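Probable 2-hydroxyhepta-2,4-diene-1,7-dioate isomerase (Thermus thermophilus, PDB 2DFU) probably acts as a metal-dependent isomerase or hydrolase of the fumarylacetoacetate hydrolase family, named for presumed action on 2-hydroxyhepta-2,4-diene-1,7-dioate. Local coordinates at residues 76-81 / 210-215; 94-99 / 241-246; 115-120 / 204-209; 150-155 / 160-165. All coordinates share one frame; numbering follows the deposited sequence.

Contact 1. Residues 76-81 / 210-215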
loop_
_atom_site.group_PDB
_atom_site.type_symbol
_atom_site.label_atom_id
_atom_site.label_comp_id
_atom_site.label_asym_id
_atom_site.label_seq_id
_atom_site.Cartn_x
_atom_site.Cartn_y
_atom_site.Cartn_z
ATOM N N PRO A 76 0.072 -18.584 -5.500
ATOM C CA PRO A 76 -0.854 -17.807 -4.671
ATOM C C PRO A 76 -1.339 -16.569 -5.428
ATOM O O PRO A 76 -0.532 -15.824 -5.974
ATOM C CB PRO A 76 -0.002 -17.427 -3.461
ATOM C CG PRO A 76 1.029 -18.521 -3.397
ATOM C CD PRO A 76 1.384 -18.718 -4.845
ATOM N N GLY A 77 -2.652 -16.371 -5.489
ATOM C CA GLY A 77 -3.185 -15.191 -6.149
ATOM C C GLY A 77 -3.052 -14.089 -5.115
ATOM O O GLY A 77 -3.353 -14.320 -3.943
ATOM N N LEU A 78 -2.607 -12.902 -5.518
ATOM C CA LEU A 78 -2.420 -11.817 -4.558
ATOM C C LEU A 78 -3.118 -10.509 -4.903
ATOM O O LEU A 78 -3.407 -10.228 -6.066
ATOM C CB LEU A 78 -0.929 -11.515 -4.406
ATOM C CG LEU A 78 0.043 -12.649 -4.068
ATOM C CD1 LEU A 78 1.468 -12.146 -4.256
ATOM C CD2 LEU A 78 -0.169 -13.132 -2.643
ATOM N N PHE A 79 -3.394 -9.714 -3.873
ATOM C CA PHE A 79 -3.983 -8.396 -4.054
ATOM C C PHE A 79 -3.572 -7.528 -2.873
ATOM O O PHE A 79 -3.218 -8.039 -1.805
ATOM C CB PHE A 79 -5.514 -8.447 -4.209
ATOM C CG PHE A 79 -6.249 -8.991 -3.020
ATOM C CD1 PHE A 79 -6.487 -10.355 -2.895
ATOM C CD2 PHE A 79 -6.754 -8.132 -2.049
ATOM C CE1 PHE A 79 -7.225 -10.857 -1.820
ATOM C CE2 PHE A 79 -7.492 -8.622 -0.971
ATOM C CZ PHE A 79 -7.729 -9.984 -0.855
ATOM N N LEU A 80 -3.597 -6.214 -3.072
ATOM C CA LEU A 80 -3.189 -5.274 -2.030
ATOM C C LEU A 80 -4.329 -4.509 -1.380
ATOM O O LEU A 80 -5.408 -4.354 -1.947
ATOM C CB LEU A 80 -2.206 -4.251 -2.609
ATOM C CG LEU A 80 -0.945 -4.778 -3.291
ATOM C CD1 LEU A 80 -0.300 -3.649 -4.092
ATOM C CD2 LEU A 80 0.031 -5.333 -2.250
ATOM N N LYS A 81 -4.060 -4.032 -0.173
ATOM C CA LYS A 81 -4.991 -3.211 0.580
ATOM C C LYS A 81 -4.118 -2.081 1.111
ATOM O O LYS A 81 -2.963 -2.304 1.478
ATOM C CB LYS A 81 -5.617 -3.991 1.744
ATOM C CG LYS A 81 -6.730 -4.947 1.330
ATOM C CD LYS A 81 -7.078 -5.924 2.450
ATOM C CE LYS A 81 -8.377 -5.591 3.165
ATOM N NZ LYS A 81 -9.597 -6.027 2.430
ATOM N N LEU A 210 4.725 -16.197 2.171
ATOM C CA LEU A 210 5.723 -15.168 2.439
ATOM C C LEU A 210 6.899 -15.309 1.487
ATOM O O LEU A 210 7.403 -14.315 0.958
ATOM C CB LEU A 210 6.227 -15.269 3.878
ATOM C CG LEU A 210 5.203 -15.043 4.994
ATOM C CD1 LEU A 210 5.867 -15.298 6.333
ATOM C CD2 LEU A 210 4.646 -13.623 4.924
ATOM N N SER A 211 7.335 -16.551 1.280
ATOM C CA SER A 211 8.454 -16.841 0.389
ATOM C C SER A 211 8.134 -16.380 -1.030
ATOM O O SER A 211 8.936 -15.700 -1.671
ATOM C CB SER A 211 8.744 -18.346 0.379
ATOM O OG SER A 211 9.753 -18.668 -0.561
ATOM N N TYR A 212 6.958 -16.768 -1.514
ATOM C CA TYR A 212 6.519 -16.402 -2.851
ATOM C C TYR A 212 6.545 -14.888 -3.028
ATOM O O TYR A 212 7.153 -14.369 -3.965
ATOM C CB TYR A 212 5.107 -16.928 -3.111
ATOM C CG TYR A 212 4.569 -16.520 -4.463
ATOM C CD1 TYR A 212 5.103 -17.049 -5.639
ATOM C CD2 TYR A 212 3.554 -15.570 -4.569
ATOM C CE1 TYR A 212 4.638 -16.636 -6.888
ATOM C CE2 TYR A 212 3.084 -15.154 -5.803
ATOM C CZ TYR A 212 3.628 -15.689 -6.960
ATOM O OH TYR A 212 3.156 -15.270 -8.183
ATOM N N ILE A 213 5.887 -14.179 -2.119
ATOM C CA ILE A 213 5.846 -12.726 -2.181
ATOM C C ILE A 213 7.250 -12.135 -2.241
ATOM O O ILE A 213 7.514 -11.249 -3.047
ATOM C CB ILE A 213 5.108 -12.131 -0.951
ATOM C CG1 ILE A 213 3.632 -12.540 -0.981
ATOM C CG2 ILE A 213 5.232 -10.615 -0.941
ATOM C CD1 ILE A 213 2.900 -12.264 0.319
ATOM N N SER A 214 8.150 -12.641 -1.400
ATOM C CA SER A 214 9.517 -12.125 -1.330
ATOM C C SER A 214 10.358 -12.291 -2.589
ATOM O O SER A 214 11.426 -11.691 -2.697
ATOM C CB SER A 214 10.269 -12.755 -0.150
ATOM O OG SER A 214 10.588 -14.112 -0.411
ATOM N N THR A 215 9.896 -13.098 -3.537
ATOM C CA THR A 215 10.663 -13.298 -4.758
ATOM C C THR A 215 10.592 -12.083 -5.687
ATOM O O THR A 215 11.394 -11.959 -6.611
ATOM C CB THR A 215 10.183 -14.543 -5.554
ATOM O OG1 THR A 215 8.858 -14.326 -6.051
ATOM C CG2 THR A 215 10.194 -15.774 -4.679
HETATM O O HOH W 1 0.537 -14.002 -7.943
#

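Contact 2. Residues 94-99 / 241-246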
loop_
_atom_site.group_PDB
_atom_site.type_symbol
_atom_site.label_atom_id
_atom_site.label_comp_id
_atom_site.label_asym_id
_atom_site.label_seq_id
_atom_site.Cartn_x
_atom_site.Cartn_y
_atom_site.Cartn_z
ATOM N N ASP A 94 -14.978 -5.009 26.268
ATOM C CA ASP A 94 -16.209 -4.319 25.839
ATOM C C ASP A 94 -16.180 -4.259 24.305
ATOM O O ASP A 94 -16.056 -3.191 23.712
ATOM C CB ASP A 94 -16.280 -2.905 26.432
ATOM C CG ASP A 94 -17.493 -2.122 25.942
ATOM O OD1 ASP A 94 -18.502 -2.752 25.553
ATOM O OD2 ASP A 94 -17.440 -0.871 25.954
ATOM N N PRO A 95 -16.315 -5.428 23.655
ATOM C CA PRO A 95 -16.309 -5.679 22.209
ATOM C C PRO A 95 -17.092 -4.733 21.321
ATOM O O PRO A 95 -16.526 -3.940 20.571
ATOM C CB PRO A 95 -16.853 -7.103 22.096
ATOM C CG PRO A 95 -16.527 -7.716 23.403
ATOM C CD PRO A 95 -16.816 -6.614 24.372
ATOM N N TRP A 96 -18.409 -4.844 21.400
ATOM C CA TRP A 96 -19.307 -4.054 20.576
ATOM C C TRP A 96 -19.301 -2.557 20.846
ATOM O O TRP A 96 -19.632 -1.764 19.968
ATOM C CB TRP A 96 -20.713 -4.623 20.724
ATOM C CG TRP A 96 -20.685 -6.120 20.765
ATOM C CD1 TRP A 96 -21.154 -6.922 21.768
ATOM C CD2 TRP A 96 -20.143 -7.000 19.769
ATOM N NE1 TRP A 96 -20.939 -8.242 21.459
ATOM C CE2 TRP A 96 -20.321 -8.322 20.239
ATOM C CE3 TRP A 96 -19.523 -6.800 18.526
ATOM C CZ2 TRP A 96 -19.902 -9.440 19.511
ATOM C CZ3 TRP A 96 -19.106 -7.915 17.799
ATOM C CH2 TRP A 96 -19.299 -9.217 18.293
ATOM N N GLY A 97 -18.921 -2.161 22.053
ATOM C CA GLY A 97 -18.897 -0.742 22.357
ATOM C C GLY A 97 -17.609 -0.030 21.968
ATOM O O GLY A 97 -17.565 1.201 21.965
ATOM N N THR A 98 -16.566 -0.787 21.630
ATOM C CA THR A 98 -15.281 -0.186 21.268
ATOM C C THR A 98 -14.810 -0.437 19.841
ATOM O O THR A 98 -14.072 0.369 19.288
ATOM C CB THR A 98 -14.167 -0.661 22.215
ATOM O OG1 THR A 98 -14.189 -2.090 22.290
ATOM C CG2 THR A 98 -14.357 -0.072 23.603
ATOM N N ALA A 99 -15.227 -1.549 19.246
ATOM C CA ALA A 99 -14.816 -1.863 17.885
ATOM C C ALA A 99 -15.150 -0.724 16.923
ATOM O O ALA A 99 -16.233 -0.138 16.988
ATOM C CB ALA A 99 -15.486 -3.147 17.419
ATOM N N ARG A 241 -22.927 -7.973 13.831
ATOM C CA ARG A 241 -21.852 -8.097 14.806
ATOM C C ARG A 241 -21.025 -9.317 14.436
ATOM O O ARG A 241 -21.556 -10.422 14.327
ATOM C CB ARG A 241 -22.422 -8.259 16.214
ATOM C CG ARG A 241 -23.074 -6.994 16.746
ATOM C CD ARG A 241 -23.547 -7.192 18.172
ATOM N NE ARG A 241 -23.893 -5.921 18.791
ATOM C CZ ARG A 241 -24.249 -5.784 20.062
ATOM N NH1 ARG A 241 -24.309 -6.847 20.857
ATOM N NH2 ARG A 241 -24.539 -4.579 20.537
ATOM N N LEU A 242 -19.727 -9.115 14.237
ATOM C CA LEU A 242 -18.796 -10.117 13.738
ATOM C C LEU A 242 -17.722 -10.499 14.763
ATOM O O LEU A 242 -17.145 -9.685 15.474
ATOM C CB LEU A 242 -18.115 -9.602 12.479
ATOM C CG LEU A 242 -19.011 -9.642 11.252
ATOM C CD1 LEU A 242 -19.858 -8.379 11.126
ATOM C CD2 LEU A 242 -18.214 -9.730 9.956
ATOM N N GLU A 243 -17.490 -11.802 14.798
ATOM C CA GLU A 243 -16.481 -12.348 15.682
ATOM C C GLU A 243 -15.648 -13.382 14.925
ATOM O O GLU A 243 -16.162 -14.355 14.409
ATOM C CB GLU A 243 -17.263 -13.049 16.793
ATOM C CG GLU A 243 -16.430 -13.496 17.988
ATOM C CD GLU A 243 -17.379 -14.073 19.026
ATOM O OE1 GLU A 243 -16.978 -14.965 19.760
ATOM O OE2 GLU A 243 -18.540 -13.658 19.057
ATOM N N VAL A 244 -14.331 -13.127 14.829
ATOM C CA VAL A 244 -13.485 -14.158 14.241
ATOM C C VAL A 244 -12.519 -14.739 15.266
ATOM O O VAL A 244 -11.659 -14.048 15.797
ATOM C CB VAL A 244 -12.695 -13.566 13.071
ATOM C CG1 VAL A 244 -11.873 -14.663 12.390
ATOM C CG2 VAL A 244 -13.642 -12.957 12.061
ATOM N N ALA A 245 -12.675 -16.008 15.611
ATOM C CA ALA A 245 -11.831 -16.615 16.621
ATOM C C ALA A 245 -10.792 -17.528 15.984
ATOM O O ALA A 245 -11.118 -18.377 15.156
ATOM C CB ALA A 245 -12.684 -17.393 17.606
ATOM N N VAL A 246 -9.536 -17.325 16.368
ATOM C CA VAL A 246 -8.433 -18.125 15.862
ATOM C C VAL A 246 -7.780 -18.741 17.084
ATOM O O VAL A 246 -7.306 -18.029 17.973
ATOM C CB VAL A 246 -7.406 -17.257 15.103
ATOM C CG1 VAL A 246 -6.193 -18.098 14.714
ATOM C CG2 VAL A 246 -8.047 -16.672 13.857
#

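Contact 3. Residues 115-120 / 204-209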
loop_
_atom_site.group_PDB
_atom_site.type_symbol
_atom_site.label_atom_id
_atom_site.label_comp_id
_atom_site.label_asym_id
_atom_site.label_seq_id
_atom_site.Cartn_x
_atom_site.Cartn_y
_atom_site.Cartn_z
ATOM N N GLY A 115 -13.321 -14.159 7.258
ATOM C CA GLY A 115 -12.424 -14.230 8.403
ATOM C C GLY A 115 -11.100 -14.848 7.986
ATOM O O GLY A 115 -11.096 -15.813 7.231
ATOM N N GLU A 116 -9.977 -14.323 8.474
ATOM C CA GLU A 116 -8.681 -14.861 8.063
ATOM C C GLU A 116 -7.567 -14.752 9.091
ATOM O O GLU A 116 -7.585 -13.881 9.968
ATOM C CB GLU A 116 -8.207 -14.148 6.792
ATOM C CG GLU A 116 -9.167 -14.231 5.614
ATOM C CD GLU A 116 -8.642 -13.504 4.386
ATOM O OE1 GLU A 116 -7.413 -13.292 4.295
ATOM O OE2 GLU A 116 -9.454 -13.160 3.502
ATOM N N LEU A 117 -6.587 -15.642 8.972
ATOM C CA LEU A 117 -5.423 -15.603 9.847
ATOM C C LEU A 117 -4.526 -14.550 9.203
ATOM O O LEU A 117 -4.337 -14.556 7.985
ATOM C CB LEU A 117 -4.691 -16.944 9.855
ATOM C CG LEU A 117 -3.311 -16.913 10.532
ATOM C CD1 LEU A 117 -3.484 -16.806 12.037
ATOM C CD2 LEU A 117 -2.533 -18.173 10.190
ATOM N N ALA A 118 -3.984 -13.642 10.005
ATOM C CA ALA A 118 -3.120 -12.601 9.467
ATOM C C ALA A 118 -1.699 -12.712 10.014
ATOM O O ALA A 118 -1.492 -13.102 11.160
ATOM C CB ALA A 118 -3.702 -11.229 9.782
ATOM N N VAL A 119 -0.719 -12.372 9.187
ATOM C CA VAL A 119 0.665 -12.441 9.615
ATOM C C VAL A 119 1.285 -11.059 9.685
ATOM O O VAL A 119 1.064 -10.228 8.810
ATOM C CB VAL A 119 1.508 -13.293 8.647
ATOM C CG1 VAL A 119 2.924 -13.413 9.166
ATOM C CG2 VAL A 119 0.890 -14.657 8.484
ATOM N N VAL A 120 2.054 -10.811 10.739
ATOM C CA VAL A 120 2.736 -9.534 10.884
ATOM C C VAL A 120 4.226 -9.833 10.750
ATOM O O VAL A 120 4.803 -10.549 11.557
ATOM C CB VAL A 120 2.462 -8.876 12.260
ATOM C CG1 VAL A 120 3.207 -7.553 12.354
ATOM C CG2 VAL A 120 0.955 -8.647 12.446
ATOM N N PHE A 204 -1.659 -23.136 0.104
ATOM C CA PHE A 204 -0.310 -22.600 0.242
ATOM C C PHE A 204 -0.108 -22.297 1.715
ATOM O O PHE A 204 -0.929 -21.613 2.334
ATOM C CB PHE A 204 -0.158 -21.308 -0.560
ATOM C CG PHE A 204 -0.479 -21.463 -2.012
ATOM C CD1 PHE A 204 0.368 -22.178 -2.849
ATOM C CD2 PHE A 204 -1.648 -20.921 -2.537
ATOM C CE1 PHE A 204 0.055 -22.354 -4.189
ATOM C CE2 PHE A 204 -1.974 -21.091 -3.881
ATOM C CZ PHE A 204 -1.121 -21.810 -4.710
ATOM N N SER A 205 0.971 -22.816 2.284
ATOM C CA SER A 205 1.260 -22.571 3.685
ATOM C C SER A 205 1.686 -21.112 3.869
ATOM O O SER A 205 2.012 -20.410 2.904
ATOM C CB SER A 205 2.390 -23.487 4.161
ATOM O OG SER A 205 3.643 -23.048 3.652
ATOM N N VAL A 206 1.688 -20.660 5.115
ATOM C CA VAL A 206 2.101 -19.298 5.418
ATOM C C VAL A 206 3.542 -19.098 4.957
ATOM O O VAL A 206 3.877 -18.083 4.351
ATOM C CB VAL A 206 1.999 -19.020 6.932
ATOM C CG1 VAL A 206 2.619 -17.666 7.265
ATOM C CG2 VAL A 206 0.538 -19.069 7.357
ATOM N N ALA A 207 4.390 -20.081 5.240
ATOM C CA ALA A 207 5.792 -20.007 4.853
ATOM C C ALA A 207 5.952 -19.881 3.339
ATOM O O ALA A 207 6.809 -19.140 2.860
ATOM C CB ALA A 207 6.534 -21.233 5.362
ATOM N N GLU A 208 5.118 -20.597 2.590
ATOM C CA GLU A 208 5.175 -20.558 1.130
ATOM C C GLU A 208 4.674 -19.220 0.590
ATOM O O GLU A 208 5.199 -18.698 -0.395
ATOM C CB GLU A 208 4.340 -21.698 0.536
ATOM C CG GLU A 208 4.816 -23.084 0.955
ATOM C CD GLU A 208 3.985 -24.209 0.360
ATOM O OE1 GLU A 208 2.740 -24.169 0.466
ATOM O OE2 GLU A 208 4.585 -25.145 -0.207
ATOM N N ILE A 209 3.651 -18.671 1.235
ATOM C CA ILE A 209 3.091 -17.393 0.823
ATOM C C ILE A 209 4.117 -16.275 0.990
ATOM O O ILE A 209 4.358 -15.504 0.063
ATOM C CB ILE A 209 1.829 -17.062 1.640
ATOM C CG1 ILE A 209 0.711 -18.027 1.244
ATOM C CG2 ILE A 209 1.421 -15.600 1.426
ATOM C CD1 ILE A 209 -0.542 -17.902 2.079
#

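Contact 4. Residues 150-155 / 160-165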
loop_
_atom_site.group_PDB
_atom_site.type_symbol
_atom_site.label_atom_id
_atom_site.label_comp_id
_atom_site.label_asym_id
_atom_site.label_seq_id
_atom_site.Cartn_x
_atom_site.Cartn_y
_atom_site.Cartn_z
ATOM N N ASP A 150 -19.815 -6.650 -5.766
ATOM C CA ASP A 150 -20.280 -6.136 -7.048
ATOM C C ASP A 150 -19.211 -5.347 -7.796
ATOM O O ASP A 150 -18.896 -5.664 -8.940
ATOM C CB ASP A 150 -21.563 -5.301 -6.891
ATOM C CG ASP A 150 -21.549 -4.406 -5.667
ATOM O OD1 ASP A 150 -20.467 -4.187 -5.084
ATOM O OD2 ASP A 150 -22.633 -3.913 -5.296
ATOM N N VAL A 151 -18.637 -4.335 -7.155
ATOM C CA VAL A 151 -17.604 -3.544 -7.809
ATOM C C VAL A 151 -16.379 -4.398 -8.099
ATOM O O VAL A 151 -15.606 -4.100 -9.011
ATOM C CB VAL A 151 -17.202 -2.323 -6.954
ATOM C CG1 VAL A 151 -18.428 -1.433 -6.731
ATOM C CG2 VAL A 151 -16.620 -2.775 -5.622
ATOM N N GLN A 152 -16.209 -5.471 -7.331
ATOM C CA GLN A 152 -15.076 -6.373 -7.518
ATOM C C GLN A 152 -15.131 -7.024 -8.900
ATOM O O GLN A 152 -14.102 -7.369 -9.480
ATOM C CB GLN A 152 -15.075 -7.453 -6.434
ATOM C CG GLN A 152 -14.022 -8.543 -6.618
ATOM C CD GLN A 152 -14.031 -9.550 -5.480
ATOM O OE1 GLN A 152 -15.098 -9.943 -4.999
ATOM N NE2 GLN A 152 -12.845 -9.978 -5.046
ATOM N N LYS A 153 -16.340 -7.181 -9.427
ATOM C CA LYS A 153 -16.523 -7.792 -10.734
ATOM C C LYS A 153 -16.412 -6.789 -11.881
ATOM O O LYS A 153 -15.946 -7.135 -12.962
ATOM C CB LYS A 153 -17.893 -8.479 -10.818
ATOM C CG LYS A 153 -18.092 -9.667 -9.888
ATOM C CD LYS A 153 -19.507 -10.223 -10.052
ATOM C CE LYS A 153 -19.767 -11.429 -9.154
ATOM N NZ LYS A 153 -19.780 -11.088 -7.707
ATOM N N LYS A 154 -16.831 -5.549 -11.645
ATOM C CA LYS A 154 -16.802 -4.536 -12.699
ATOM C C LYS A 154 -15.555 -3.651 -12.825
ATOM O O LYS A 154 -15.098 -3.397 -13.939
ATOM C CB LYS A 154 -18.040 -3.638 -12.586
ATOM C CG LYS A 154 -18.045 -2.735 -11.367
ATOM C CD LYS A 154 -19.149 -1.691 -11.457
ATOM C CE LYS A 154 -19.133 -0.769 -10.245
ATOM N NZ LYS A 154 -20.190 0.281 -10.315
ATOM N N ASP A 155 -15.012 -3.178 -11.705
ATOM C CA ASP A 155 -13.833 -2.302 -11.723
ATOM C C ASP A 155 -12.614 -2.900 -12.422
ATOM O O ASP A 155 -12.562 -4.098 -12.696
ATOM C CB ASP A 155 -13.433 -1.913 -10.292
ATOM C CG ASP A 155 -14.508 -1.109 -9.575
ATOM O OD1 ASP A 155 -15.548 -0.820 -10.199
ATOM O OD2 ASP A 155 -14.311 -0.766 -8.386
ATOM N N ARG A 160 -11.540 -0.485 -4.814
ATOM C CA ARG A 160 -12.585 -0.170 -3.853
ATOM C C ARG A 160 -13.289 -1.424 -3.357
ATOM O O ARG A 160 -14.007 -1.384 -2.363
ATOM C CB ARG A 160 -13.591 0.858 -4.394
ATOM C CG ARG A 160 -14.297 0.513 -5.652
ATOM C CD ARG A 160 -15.214 1.662 -6.051
ATOM N NE ARG A 160 -15.831 1.387 -7.338
ATOM C CZ ARG A 160 -16.911 1.998 -7.806
ATOM N NH1 ARG A 160 -17.515 2.941 -7.093
ATOM N NH2 ARG A 160 -17.392 1.652 -8.990
ATOM N N ALA A 161 -13.053 -2.547 -4.025
ATOM C CA ALA A 161 -13.667 -3.799 -3.600
ATOM C C ALA A 161 -13.019 -4.320 -2.320
ATOM O O ALA A 161 -13.688 -4.898 -1.467
ATOM C CB ALA A 161 -13.537 -4.851 -4.696
ATOM N N LYS A 162 -11.717 -4.090 -2.188
ATOM C CA LYS A 162 -10.954 -4.582 -1.046
ATOM C C LYS A 162 -10.239 -3.522 -0.207
ATOM O O LYS A 162 -9.915 -3.765 0.958
ATOM C CB LYS A 162 -9.893 -5.572 -1.541
ATOM C CG LYS A 162 -10.422 -6.852 -2.183
ATOM C CD LYS A 162 -10.854 -7.855 -1.115
ATOM C CE LYS A 162 -11.094 -9.239 -1.714
ATOM N NZ LYS A 162 -11.580 -10.213 -0.692
ATOM N N SER A 163 -9.988 -2.356 -0.789
ATOM C CA SER A 163 -9.238 -1.336 -0.079
ATOM C C SER A 163 -9.961 -0.052 0.326
ATOM O O SER A 163 -9.323 0.986 0.528
ATOM C CB SER A 163 -7.991 -0.991 -0.893
ATOM O OG SER A 163 -7.038 -0.314 -0.094
ATOM N N ALA A 164 -11.283 -0.114 0.447
ATOM C CA ALA A 164 -12.052 1.050 0.875
ATOM C C ALA A 164 -11.731 1.268 2.353
ATOM O O ALA A 164 -11.280 0.344 3.028
ATOM C CB ALA A 164 -13.557 0.788 0.695
ATOM N N ASP A 165 -11.952 2.477 2.859
ATOM C CA ASP A 165 -11.682 2.759 4.267
ATOM C C ASP A 165 -12.351 1.735 5.192
ATOM O O ASP A 165 -13.493 1.348 4.971
ATOM C CB ASP A 165 -12.171 4.166 4.643
ATOM C CG ASP A 165 -11.323 5.272 4.025
ATOM O OD1 ASP A 165 -10.193 4.991 3.570
ATOM O OD2 ASP A 165 -11.781 6.430 4.011
HETATM O O HOH W 2 -12.716 -12.239 -2.700
HETATM O O HOH W 3 -20.702 2.553 -8.044
HETATM O O HOH W 4 -12.835 -2.614 -6.912
HETATM O O HOH W 5 -11.523 0.416 -8.038
#

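Contact 1. Residues 76-81 / 210-215
Tyr-212 of helix 206-214 reaches across to Pro-76, just before strand 78-81, and to Leu-78, its first residue. From CA its CB points toward the 76-81 segment, and the first torsion (chi1 177°) turns CG opposite the backbone N, sending the ring out toward the strand. CG is 3.9 Å from Pro-76 CD, which sits over the centre of one ring face in a CH-pi contact, 13° from the ring normal. Tyr-212 CD2 comes closer to the same Pro-76 CD, at 3.8 Å, and also nears Leu-78 CD1. Tyr-212 CE2 meets Leu-78 CD1 and Pro-76 O, both at 3.7 Å, the methyl arriving near the ring plane at its edge. At the tip, Tyr-212 OH is 2.9 Å from a water that donates to Pro-76 O. Leu-78 CD1 spans both helix residues, touching Ile-213 CG1 at 3.9 Å. Were Tyr-212 an alanine, Pro-76 CD would probably lose the ring face it covers, and the water its phenol oxygen. Arg-160 of the second subunit packs on the tyrosine. With no direct hydrogen bond between the segments, the hold depends on the fit of ring and methyls, the backbone carbonyl being hydrogen-bonded only through water.

Contact 2. Residues 94-99 / 241-246
Arg-241 lays its side chain along one face of the Trp-96 indole. With CG to NE extended, the chain runs from the six-membered ring toward the five-membered one: Arg-241 CB lies over the former, 3.9 Å from its centroid, and CD follows over the middle of the bicycle, 3.8 Å from Trp-96 CD2. The guanidinium then lies nearly flat on the pyrrole part, the two planes 13° apart. Arg-241 CZ is 4.0 Å from the centroid of the five-membered ring, a cation-pi stack, and NH1 reaches Trp-96 CD1 at 3.3 Å. The opposite face of the indole is covered by Pro-95 CB, so the ring is sandwiched between its own short helix and the arginine. Phe-253 of the adjacent strand 250-259 meets the indole edge-to-face.

Strand 241-246 is an inner member of a five-stranded mixed sheet in the fumarylacetoacetate hydrolase domain, and the weakly bonded helix 95-98 sits against it through this single tryptophan.

Leu-242 contributes its backbone: its O approaches the edge of the six-membered ring in the ring plane, 3.5 Å from Trp-96 CZ3. Its side chain leaves in the other direction, to Tyr-113 and Thr-254. Glu-243, next in line, brings OE2 to the indole edge, 4.5 Å from Trp-96 CZ2, a looser approach than that of the carbonyl. The Glu-243 side chain also touches Thr-251 and Phe-253.

Contact 3. Residues 115-120 / 204-209
Ser-205 N donates to Glu-208 OE1 at 2.9 Å, fixing the helix turn from which Val-206 reaches Val-119 and Leu-117. The bond is nearly straight, with an N-H...O angle of 168°, and meets the carboxylate oxygen on its anti side. In return Glu-208 N donates to Ser-205 OG at 3.1 Å. The two bonds form a capping box with Ser-205 as the N-cap, so the first turn of helix 206-214 has a serine acceptor for one of its N-H groups, and the carboxylate of Glu-208, at the same end, is likely to interact favourably with the helix dipole.

Val-206 alone carries the helix side of the contact. Its CG1, opposite the backbone N (chi1 172°), meets Val-119 CG2 at 3.7 Å, the two side chains lying at a slant to one another. The other branch, CG2, touches Leu-117 CD2 more loosely, at 4.3 Å. The valine thus spans two residues on one side of the strand, with Ala-118 between them facing elsewhere. No hydrogen bond crosses the interface, which is buried and wholly apolar.

Strand 111-121 lies between strands 137-148 and 224-226, antiparallel to both, and the start of helix 206-214 rests on it. Val-119 also packs on Val-137 and Tyr-140, while one turn beyond Val-206 the helix continues over the neighbouring strand, with Ile-209 against Val-225.

Contact 4. Residues 150-155 / 160-165
Val-151 uses its two methyls on different partners: CG1 lies over one face of the Arg-160 guanidinium, toward its rim and 3.9 Å from NE, whereas CG2 packs on Ala-161 CB at 3.8 Å. Gln-152 adds its CB to the same alanine, 3.5 Å from Ala-161 CB; the backbones of the successive short helices 149-154 and 159-162 are close here, the CA atoms of Gln-152 and Ala-161 lying 4.9 Å apart. Beyond CB the glutamine extends to NE2, which shares a water with Lys-162 NZ; that ammonium has its firmer partners in Thr-147 and Asp-145.

Lys-154 brings CE within 3.2 Å of Arg-160 NH2, and its NZ is also near that nitrogen, a like-charge approach with a water weakly bonded to both side chains. Asp-155 supplies the counter-charge. Its OD2 takes the N-H of Arg-160 NE at 2.8 Å on the syn side, almost exactly in the guanidinium plane, and OD1 receives a weaker bond from Arg-160 NH2 at 3.3 Å. The two flat groups are nearly coplanar, 14° apart. Arg-160 CG lies between the backbone N and the carbonyl carbon (chi1 58°), and the chain, extended from there to NE, carries the guanidinium alongside the carboxylate. OD2 also accepts from two waters, one of which links it to Ala-161 N.

Arg-160 NH2 also forms a salt bridge with Glu-75 of the second subunit. With a leucine in place of Arg-160, both carboxylates would probably lose their cationic mate. Together they are likely to offset the nearby charge of Lys-154.

From the N terminus, segment 76-81 comes first and is closed by 210-215 in contact 1; 94-99 follows and finds its partner only at 241-246, so contacts 1 and 2 cross. Contact 3, joining 115-120 to 204-209, is nested inside both. Contact 4 is the most local, with four residues between its segments, and lies within the loops of the other three. Contacts 1 and 3 share helix 206-214, which they tie to strands 78-81 and 111-121, and touch where Pro-76 meets Phe-204. Contact 4 joins contact 1 through Lys-81 NZ and Lys-162 O, and both border the second subunit. Contact 2, across the chain's centre, meets contact 3 through Val-246 and Leu-117.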